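Local coordinates for protein telomere length regulator taz1 (Schizosaccharomyces pombe, PDB 4ZMI) that binds double-stranded telomeric DNA and regulates telomere length and function, this chain being its helical, TRF-family domain, at residues A[115-120]-A[146-151]; A[14-19]-A[92-97]; A[31-36]-A[44-49]. One frame throughout, in Å; residues are numbered along the deposited sequence.

Contact 1: A[115-120]-A[146-151]; sequences NKHLTL and EELVIR
Arg151 of helix 137-154 reaches His117 and Asn115, in the loop that leads into helix 118-130, and its side chain has the largest share of the contact, followed by Leu148. At its base, CB lies near the backbone O of Asn115, 4.1 Å away. CD then comes alongside the imidazole of His117, 4.0 Å from its NE2. A bend at chi3 (67°) turns the chain there and brings NE up to the ring nitrogen. Arg151 NE donates to His117 NE2 over 3.1 Å, and the bond is nearly straight at 169°. His117 NE2 lies in the guanidinium plane, whereas the arginine nitrogen is tilted out of the imidazole plane. At the tip, Arg151 NH2 comes within 3.0 Å of Asn115 OD1, with amide and guanidinium planes close to perpendicular. The other end of that amide, ND2, is hydrogen-bonded to Thr155.

His117, at the N-cap of helix 118-130, is gripped at both ring nitrogens, since ND1 bonds to the backbone O of Asp109; this should fix the ring's rotation. One turn back from Arg151, Leu148 puts CD2 4.0 Å from His117 CB and CD1 4.2 Å from Leu120 CB. Phe217 of helix 214-229 meets His117, Leu148 and Arg151, and Pro43 touches Asn115 and Arg151, so the buried contact, which joins helices 118-130 and 137-154, is also packed against helices 214-229 and 43-50.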
loop_
_atom_site.group_PDB
_atom_site.type_symbol
_atom_site.label_atom_id
_atom_site.label_comp_id
_atom_site.label_asym_id
_atom_site.label_seq_id
_atom_site.Cartn_x
_atom_site.Cartn_y
_atom_site.Cartn_z
ATOM N N ASN A 115 12.442 0.219 6.386
ATOM C CA ASN A 115 11.207 -0.125 7.087
ATOM C C ASN A 115 10.144 0.997 7.117
ATOM O O ASN A 115 9.222 0.975 7.945
ATOM C CB ASN A 115 11.520 -0.613 8.508
ATOM C CG ASN A 115 12.435 -1.825 8.515
ATOM O OD1 ASN A 115 12.316 -2.702 7.671
ATOM N ND2 ASN A 115 13.358 -1.868 9.462
ATOM N N LYS A 116 10.271 1.983 6.231
ATOM C CA LYS A 116 9.237 3.022 6.114
ATOM C C LYS A 116 7.971 2.504 5.432
ATOM O O LYS A 116 6.865 2.933 5.744
ATOM C CB LYS A 116 9.771 4.247 5.361
ATOM C CG LYS A 116 10.705 5.119 6.187
ATOM C CD LYS A 116 11.227 6.265 5.321
ATOM C CE LYS A 116 12.138 7.191 6.101
ATOM N NZ LYS A 116 12.716 8.264 5.242
ATOM N N HIS A 117 8.148 1.574 4.504
ATOM C CA HIS A 117 7.053 1.000 3.732
ATOM C C HIS A 117 5.981 2.024 3.338
ATOM O O HIS A 117 4.799 1.845 3.625
ATOM C CB HIS A 117 6.449 -0.176 4.483
ATOM C CG HIS A 117 7.470 -1.169 4.958
ATOM N ND1 HIS A 117 8.241 -1.913 4.084
ATOM C CD2 HIS A 117 7.854 -1.531 6.202
ATOM C CE1 HIS A 117 9.050 -2.697 4.783
ATOM N NE2 HIS A 117 8.838 -2.483 6.067
ATOM N N LEU A 118 6.409 3.104 2.695
ATOM C CA LEU A 118 5.481 4.154 2.268
ATOM C C LEU A 118 4.372 3.598 1.406
ATOM O O LEU A 118 3.241 4.030 1.531
ATOM C CB LEU A 118 6.208 5.262 1.508
ATOM C CG LEU A 118 7.331 5.934 2.286
ATOM C CD1 LEU A 118 8.024 6.951 1.389
ATOM C CD2 LEU A 118 6.756 6.585 3.519
ATOM N N THR A 119 4.678 2.632 0.543
ATOM C CA THR A 119 3.658 2.161 -0.408
ATOM C C THR A 119 2.629 1.276 0.268
ATOM O O THR A 119 1.440 1.349 -0.024
ATOM C CB THR A 119 4.256 1.379 -1.570
ATOM O OG1 THR A 119 5.346 2.114 -2.118
ATOM C CG2 THR A 119 3.218 1.146 -2.648
ATOM N N LEU A 120 3.090 0.424 1.174
ATOM C CA LEU A 120 2.162 -0.397 1.944
ATOM C C LEU A 120 1.312 0.527 2.822
ATOM O O LEU A 120 0.098 0.339 2.957
ATOM C CB LEU A 120 2.935 -1.405 2.789
ATOM C CG LEU A 120 3.533 -2.489 1.909
ATOM C CD1 LEU A 120 4.437 -3.441 2.702
ATOM C CD2 LEU A 120 2.407 -3.243 1.252
ATOM N N GLU A 146 -1.131 -1.219 12.317
ATOM C CA GLU A 146 -0.359 -1.154 13.562
ATOM C C GLU A 146 1.032 -1.733 13.411
ATOM O O GLU A 146 1.974 -1.208 13.981
ATOM C CB GLU A 146 -1.078 -1.828 14.726
ATOM C CG GLU A 146 -0.618 -1.339 16.087
ATOM C CD GLU A 146 0.399 -2.251 16.739
ATOM O OE1 GLU A 146 0.705 -3.324 16.167
ATOM O OE2 GLU A 146 0.887 -1.893 17.834
ATOM N N GLU A 147 1.162 -2.794 12.625
ATOM C CA GLU A 147 2.477 -3.351 12.319
ATOM C C GLU A 147 3.402 -2.378 11.573
ATOM O O GLU A 147 4.579 -2.236 11.931
ATOM C CB GLU A 147 2.350 -4.651 11.531
ATOM C CG GLU A 147 3.690 -5.330 11.317
ATOM C CD GLU A 147 4.265 -5.926 12.607
ATOM O OE1 GLU A 147 3.469 -6.263 13.506
ATOM O OE2 GLU A 147 5.508 -6.063 12.717
ATOM N N LEU A 148 2.873 -1.713 10.540
ATOM C CA LEU A 148 3.655 -0.722 9.815
ATOM C C LEU A 148 4.083 0.356 10.793
ATOM O O LEU A 148 5.182 0.880 10.706
ATOM C CB LEU A 148 2.843 -0.096 8.671
ATOM C CG LEU A 148 2.386 -1.116 7.637
ATOM C CD1 LEU A 148 1.440 -0.472 6.626
ATOM C CD2 LEU A 148 3.631 -1.675 6.956
ATOM N N VAL A 149 3.218 0.674 11.750
ATOM C CA VAL A 149 3.573 1.691 12.741
ATOM C C VAL A 149 4.762 1.225 13.592
ATOM O O VAL A 149 5.712 1.996 13.804
ATOM C CB VAL A 149 2.367 2.120 13.599
ATOM C CG1 VAL A 149 2.790 3.088 14.687
ATOM C CG2 VAL A 149 1.325 2.772 12.704
ATOM N N ILE A 150 4.731 -0.039 14.025
ATOM C CA ILE A 150 5.834 -0.611 14.799
ATOM C C ILE A 150 7.112 -0.571 13.977
ATOM O O ILE A 150 8.151 -0.103 14.450
ATOM C CB ILE A 150 5.605 -2.091 15.166
ATOM C CG1 ILE A 150 4.213 -2.317 15.730
ATOM C CG2 ILE A 150 6.639 -2.524 16.172
ATOM C CD1 ILE A 150 3.988 -1.638 17.040
ATOM N N ARG A 151 7.021 -1.075 12.748
ATOM C CA ARG A 151 8.175 -1.159 11.861
ATOM C C ARG A 151 8.811 0.209 11.678
ATOM O O ARG A 151 10.029 0.344 11.768
ATOM C CB ARG A 151 7.805 -1.819 10.517
ATOM C CG ARG A 151 7.476 -3.323 10.688
ATOM C CD ARG A 151 7.297 -4.070 9.368
ATOM N NE ARG A 151 8.536 -4.166 8.605
ATOM C CZ ARG A 151 9.488 -5.064 8.850
ATOM N NH1 ARG A 151 9.350 -5.940 9.854
ATOM N NH2 ARG A 151 10.593 -5.081 8.108
#

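Contact 2: A[14-19]-A[92-97]; sequences DCQNIA and EDLEKP
Pro97, in the first turn of helix 95-107, sets its ring against three side chains of helix 5-35, and the packing is closest on the Cys15 and Ala19 side. Ala19 CB meets Pro97 CB at 3.6 Å, where the two backbones also come nearest, their CA atoms 5.4 Å apart. One turn earlier, Cys15 SG touches Pro97 CG, also at 3.6 Å. The same sulfur meets Leu94 CD1 at 3.7 Å, so one sulfur touches both the proline ring and the leucine branch. The first torsion of Cys15 (-160°) places SG anti to the backbone N, carrying it out from the helix to these two partners. Leu94, at the N-cap of helix 95-107, thus adds its side chain to the hydrophobic surface of the helix start. Cys15, Ala19 and Pro97 are all buried.

Gln16 makes the looser, solvent-exposed margin. Its chain bends at chi2 (86°) and brings the terminal amide up against the ring at a slant: Gln16 NE2 lies 3.9 Å from Pro97 CB, and OE1 equally far from CG of the same proline. On the Leu94 side the approach is wider, with Gln16 OE1 4.2 Å from Leu94 CD2.

Away from the contact, Ile18 packs on Phe61 and Leu65 of helix 52-68, while Glu95 bonds to the backbone N of Leu234 near the C-terminal end of the chain.

No hydrogen bond or salt bridge joins the two segments. Their association rests on a thiol, a methyl, a leucine branch and a proline ring, so shape and exclusion of water probably matter more here than directional bonding.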
loop_
_atom_site.group_PDB
_atom_site.type_symbol
_atom_site.label_atom_id
_atom_site.label_comp_id
_atom_site.label_asym_id
_atom_site.label_seq_id
_atom_site.Cartn_x
_atom_site.Cartn_y
_atom_site.Cartn_z
ATOM N N ASP A 14 -2.863 1.294 -21.440
ATOM C CA ASP A 14 -1.884 0.228 -21.231
ATOM C C ASP A 14 -2.209 -0.630 -20.034
ATOM O O ASP A 14 -1.361 -1.378 -19.538
ATOM C CB ASP A 14 -0.513 0.835 -21.023
ATOM C CG ASP A 14 -0.215 1.907 -22.024
ATOM O OD1 ASP A 14 -0.749 1.814 -23.148
ATOM O OD2 ASP A 14 0.541 2.840 -21.685
ATOM N N CYS A 15 -3.446 -0.526 -19.578
ATOM C CA CYS A 15 -3.832 -1.073 -18.288
ATOM C C CYS A 15 -3.633 -2.574 -18.213
ATOM O O CYS A 15 -2.819 -3.071 -17.425
ATOM C CB CYS A 15 -5.287 -0.726 -18.002
ATOM S SG CYS A 15 -5.717 -0.820 -16.280
ATOM N N GLN A 16 -4.372 -3.301 -19.040
ATOM C CA GLN A 16 -4.339 -4.752 -18.956
ATOM C C GLN A 16 -2.931 -5.287 -19.207
ATOM O O GLN A 16 -2.518 -6.261 -18.580
ATOM C CB GLN A 16 -5.350 -5.386 -19.909
ATOM C CG GLN A 16 -6.007 -6.646 -19.352
ATOM C CD GLN A 16 -7.231 -6.349 -18.503
ATOM O OE1 GLN A 16 -7.963 -5.390 -18.766
ATOM N NE2 GLN A 16 -7.462 -7.173 -17.481
ATOM N N ASN A 17 -2.183 -4.630 -20.089
ATOM C CA ASN A 17 -0.829 -5.078 -20.406
ATOM C C ASN A 17 0.183 -4.912 -19.274
ATOM O O ASN A 17 0.933 -5.834 -18.967
ATOM C CB ASN A 17 -0.296 -4.403 -21.670
ATOM C CG ASN A 17 1.129 -4.826 -21.991
ATOM O OD1 ASN A 17 2.073 -4.045 -21.835
ATOM N ND2 ASN A 17 1.293 -6.078 -22.420
ATOM N N ILE A 18 0.221 -3.727 -18.674
ATOM C CA ILE A 18 1.115 -3.486 -17.554
ATOM C C ILE A 18 0.710 -4.380 -16.396
ATOM O O ILE A 18 1.562 -4.934 -15.693
ATOM C CB ILE A 18 1.071 -2.021 -17.107
ATOM C CG1 ILE A 18 1.617 -1.099 -18.212
ATOM C CG2 ILE A 18 1.801 -1.841 -15.766
ATOM C CD1 ILE A 18 3.018 -1.467 -18.679
ATOM N N ALA A 19 -0.599 -4.529 -16.212
ATOM C CA ALA A 19 -1.120 -5.446 -15.209
ATOM C C ALA A 19 -0.566 -6.859 -15.397
ATOM O O ALA A 19 -0.214 -7.525 -14.418
ATOM C CB ALA A 19 -2.639 -5.459 -15.224
ATOM N N GLU A 92 -13.595 2.978 -13.849
ATOM C CA GLU A 92 -14.717 2.143 -13.408
ATOM C C GLU A 92 -14.757 0.710 -13.987
ATOM O O GLU A 92 -15.184 -0.222 -13.315
ATOM C CB GLU A 92 -16.022 2.900 -13.701
ATOM C CG GLU A 92 -17.314 2.123 -13.571
ATOM C CD GLU A 92 -18.493 2.916 -14.110
ATOM O OE1 GLU A 92 -19.091 2.495 -15.127
ATOM O OE2 GLU A 92 -18.813 3.967 -13.517
ATOM N N ASP A 93 -14.297 0.535 -15.224
ATOM C CA ASP A 93 -14.291 -0.784 -15.864
ATOM C C ASP A 93 -13.071 -1.598 -15.465
ATOM O O ASP A 93 -13.118 -2.828 -15.417
ATOM C CB ASP A 93 -14.297 -0.653 -17.397
ATOM C CG ASP A 93 -15.701 -0.606 -17.992
ATOM O OD1 ASP A 93 -16.438 -1.607 -17.862
ATOM O OD2 ASP A 93 -16.054 0.419 -18.622
ATOM N N LEU A 94 -11.978 -0.901 -15.184
ATOM C CA LEU A 94 -10.669 -1.531 -15.070
ATOM C C LEU A 94 -10.259 -1.917 -13.652
ATOM O O LEU A 94 -9.068 -1.961 -13.351
ATOM C CB LEU A 94 -9.612 -0.592 -15.645
ATOM C CG LEU A 94 -9.756 -0.290 -17.128
ATOM C CD1 LEU A 94 -8.810 0.821 -17.556
ATOM C CD2 LEU A 94 -9.485 -1.560 -17.893
ATOM N N GLU A 95 -11.217 -2.195 -12.776
ATOM C CA GLU A 95 -10.862 -2.443 -11.378
ATOM C C GLU A 95 -9.946 -3.650 -11.212
ATOM O O GLU A 95 -8.950 -3.582 -10.499
ATOM C CB GLU A 95 -12.098 -2.583 -10.497
ATOM C CG GLU A 95 -11.772 -2.526 -9.025
ATOM C CD GLU A 95 -12.953 -2.866 -8.146
ATOM O OE1 GLU A 95 -13.833 -2.005 -7.957
ATOM O OE2 GLU A 95 -12.997 -4.000 -7.635
ATOM N N LYS A 96 -10.274 -4.741 -11.896
ATOM C CA LYS A 96 -9.482 -5.973 -11.836
ATOM C C LYS A 96 -7.987 -5.751 -12.114
ATOM O O LYS A 96 -7.155 -6.120 -11.297
ATOM C CB LYS A 96 -10.056 -7.081 -12.749
ATOM C CG LYS A 96 -11.571 -7.009 -13.038
ATOM C CD LYS A 96 -11.912 -6.041 -14.197
ATOM C CE LYS A 96 -13.376 -6.144 -14.631
ATOM N NZ LYS A 96 -13.624 -7.245 -15.610
ATOM N N PRO A 97 -7.627 -5.146 -13.258
ATOM C CA PRO A 97 -6.180 -4.979 -13.452
ATOM C C PRO A 97 -5.567 -3.908 -12.554
ATOM O O PRO A 97 -4.362 -3.949 -12.337
ATOM C CB PRO A 97 -6.076 -4.547 -14.917
ATOM C CG PRO A 97 -7.348 -3.865 -15.177
ATOM C CD PRO A 97 -8.374 -4.676 -14.435
#

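Contact 3: A[31-36]-A[44-49]; sequences AIFSES and ESFSER
Phe33 and Phe46 meet on the inner side of the corner between helices 5-35 and 43-50, their rings inclined at 44° with centroids 5.8 Å apart. The pair is oblique, and its closest atoms are Phe46 CZ and Phe33 CB, at 4.0 Å. Thus the far end of one ring reaches the root of the other side chain. Pro215, Val218 and Asn219 of helix 214-229 pack on Phe33, and Phe214 of that helix on Phe46; Ile40 of the intervening loop touches both side chains.

Arg49 makes the outer, exposed half. With CG anti to its backbone N and a bend at chi2, its chain crosses Ile32 obliquely, CG coming 3.7 Å from Ile32 CG2. From there it runs out nearly straight past the end of helix 5-35. Ser36 OG lies 3.2 Å from Arg49 NE, but the angle is too poor for a hydrogen bond. Further along, Arg49 NH2 reaches Glu35 CB at 3.6 Å, and Glu35 CG lies at the guanidinium edge, in its plane. The glutamate chain itself bends away at chi2 (-77°), leaving Glu35 OE1 4.9 Å from Arg49 NH2.

The axes of the short segments 31-35 and 44-49 lie at 108° between their N-to-C directions. Across this steep turn the chemistry is divided: apolar carbon meets apolar carbon in the buried half, while at the surface the arginine leans on aliphatic carbon and the opposite charges of Arg49 and Glu35 probably give only a diffuse attraction, without a salt bridge.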
loop_
_atom_site.group_PDB
_atom_site.type_symbol
_atom_site.label_atom_id
_atom_site.label_comp_id
_atom_site.label_asym_id
_atom_site.label_seq_id
_atom_site.Cartn_x
_atom_site.Cartn_y
_atom_site.Cartn_z
ATOM N N ALA A 31 6.688 -16.841 -5.325
ATOM C CA ALA A 31 7.196 -18.204 -5.403
ATOM C C ALA A 31 8.528 -18.272 -4.685
ATOM O O ALA A 31 8.756 -19.164 -3.880
ATOM C CB ALA A 31 7.348 -18.640 -6.840
ATOM N N ILE A 32 9.399 -17.310 -4.975
ATOM C CA ILE A 32 10.703 -17.239 -4.330
ATOM C C ILE A 32 10.560 -17.065 -2.812
ATOM O O ILE A 32 11.342 -17.629 -2.044
ATOM C CB ILE A 32 11.605 -16.143 -4.959
ATOM C CG1 ILE A 32 11.945 -16.499 -6.412
ATOM C CG2 ILE A 32 12.889 -15.960 -4.166
ATOM C CD1 ILE A 32 13.048 -15.649 -7.030
ATOM N N PHE A 33 9.548 -16.323 -2.363
ATOM C CA PHE A 33 9.304 -16.257 -0.920
ATOM C C PHE A 33 8.826 -17.590 -0.320
ATOM O O PHE A 33 8.966 -17.824 0.882
ATOM C CB PHE A 33 8.324 -15.139 -0.528
ATOM C CG PHE A 33 8.043 -15.095 0.946
ATOM C CD1 PHE A 33 8.980 -14.569 1.818
ATOM C CD2 PHE A 33 6.872 -15.629 1.468
ATOM C CE1 PHE A 33 8.747 -14.545 3.187
ATOM C CE2 PHE A 33 6.626 -15.617 2.843
ATOM C CZ PHE A 33 7.564 -15.067 3.701
ATOM N N SER A 34 8.244 -18.454 -1.142
ATOM C CA SER A 34 7.742 -19.725 -0.634
ATOM C C SER A 34 8.882 -20.680 -0.308
ATOM O O SER A 34 8.743 -21.539 0.549
ATOM C CB SER A 34 6.772 -20.372 -1.623
ATOM O OG SER A 34 5.621 -19.566 -1.789
ATOM N N GLU A 35 10.009 -20.511 -0.989
ATOM C CA GLU A 35 11.166 -21.372 -0.784
ATOM C C GLU A 35 11.859 -21.079 0.548
ATOM O O GLU A 35 12.273 -21.999 1.258
ATOM C CB GLU A 35 12.170 -21.207 -1.932
ATOM C CG GLU A 35 11.565 -21.286 -3.326
ATOM C CD GLU A 35 11.254 -22.705 -3.753
ATOM O OE1 GLU A 35 11.811 -23.651 -3.154
ATOM O OE2 GLU A 35 10.454 -22.870 -4.698
ATOM N N SER A 36 11.971 -19.799 0.893
ATOM C CA SER A 36 12.836 -19.400 2.001
ATOM C C SER A 36 12.110 -18.681 3.133
ATOM O O SER A 36 12.680 -17.808 3.787
ATOM C CB SER A 36 13.971 -18.520 1.473
ATOM O OG SER A 36 14.248 -18.817 0.115
ATOM N N GLU A 44 16.397 -6.717 3.476
ATOM C CA GLU A 44 17.693 -6.885 2.820
ATOM C C GLU A 44 17.940 -8.335 2.420
ATOM O O GLU A 44 18.507 -8.613 1.354
ATOM C CB GLU A 44 18.834 -6.382 3.694
ATOM C CG GLU A 44 20.210 -6.646 3.102
ATOM C CD GLU A 44 20.433 -5.924 1.788
ATOM O OE1 GLU A 44 19.990 -4.755 1.671
ATOM O OE2 GLU A 44 21.054 -6.523 0.878
ATOM N N SER A 45 17.487 -9.255 3.260
ATOM C CA SER A 45 17.613 -10.679 2.950
ATOM C C SER A 45 16.705 -11.061 1.795
ATOM O O SER A 45 17.068 -11.886 0.942
ATOM C CB SER A 45 17.281 -11.535 4.171
ATOM O OG SER A 45 18.115 -11.181 5.256
ATOM N N PHE A 46 15.517 -10.465 1.788
ATOM C CA PHE A 46 14.567 -10.660 0.706
ATOM C C PHE A 46 15.257 -10.233 -0.582
ATOM O O PHE A 46 15.104 -10.873 -1.627
ATOM C CB PHE A 46 13.302 -9.836 0.960
ATOM C CG PHE A 46 12.072 -10.394 0.320
ATOM C CD1 PHE A 46 12.162 -11.319 -0.707
ATOM C CD2 PHE A 46 10.815 -9.981 0.743
ATOM C CE1 PHE A 46 11.023 -11.826 -1.305
ATOM C CE2 PHE A 46 9.674 -10.483 0.148
ATOM C CZ PHE A 46 9.782 -11.406 -0.880
ATOM N N SER A 47 16.060 -9.176 -0.484
ATOM C CA SER A 47 16.735 -8.614 -1.655
ATOM C C SER A 47 17.805 -9.554 -2.194
ATOM O O SER A 47 17.845 -9.858 -3.386
ATOM C CB SER A 47 17.368 -7.261 -1.318
ATOM O OG SER A 47 16.382 -6.295 -1.035
ATOM N N GLU A 48 18.670 -10.010 -1.303
ATOM C CA GLU A 48 19.737 -10.917 -1.682
ATOM C C GLU A 48 19.175 -12.183 -2.302
ATOM O O GLU A 48 19.667 -12.646 -3.326
ATOM C CB GLU A 48 20.592 -11.275 -0.475
ATOM C CG GLU A 48 21.242 -10.087 0.196
ATOM C CD GLU A 48 21.961 -10.477 1.478
ATOM O OE1 GLU A 48 22.124 -11.697 1.726
ATOM O OE2 GLU A 48 22.359 -9.566 2.241
ATOM N N ARG A 49 18.140 -12.747 -1.691
ATOM C CA ARG A 49 17.570 -13.969 -2.239
ATOM C C ARG A 49 16.961 -13.737 -3.621
ATOM O O ARG A 49 17.058 -14.600 -4.490
ATOM C CB ARG A 49 16.561 -14.599 -1.277
ATOM C CG ARG A 49 15.743 -15.756 -1.868
ATOM C CD ARG A 49 16.581 -16.970 -2.292
ATOM N NE ARG A 49 15.716 -18.086 -2.687
ATOM C CZ ARG A 49 16.139 -19.258 -3.160
ATOM N NH1 ARG A 49 17.436 -19.497 -3.313
ATOM N NH2 ARG A 49 15.256 -20.198 -3.482
#

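Overall arrangement
From the N terminus, the chain enters helix 5-35, which supplies one side of two contacts. Its C-terminal end joins helix 43-50 in contact 3, closing a short loop, while its earlier turns wait for the start of helix 95-107 in contact 2. Contact 2 therefore closes a much longer, mostly helical excursion that encloses contact 3; their centres lie about 28 Å apart. Contact 1 comes afterwards in series, closing its own mostly helical loop of 25 residues and tying the start of helix 118-130 to helix 137-154, on the opposite side of the chain's centre from contact 2. No two contacts touch, but helix 214-229 packs against residues of both contact 1 and contact 3.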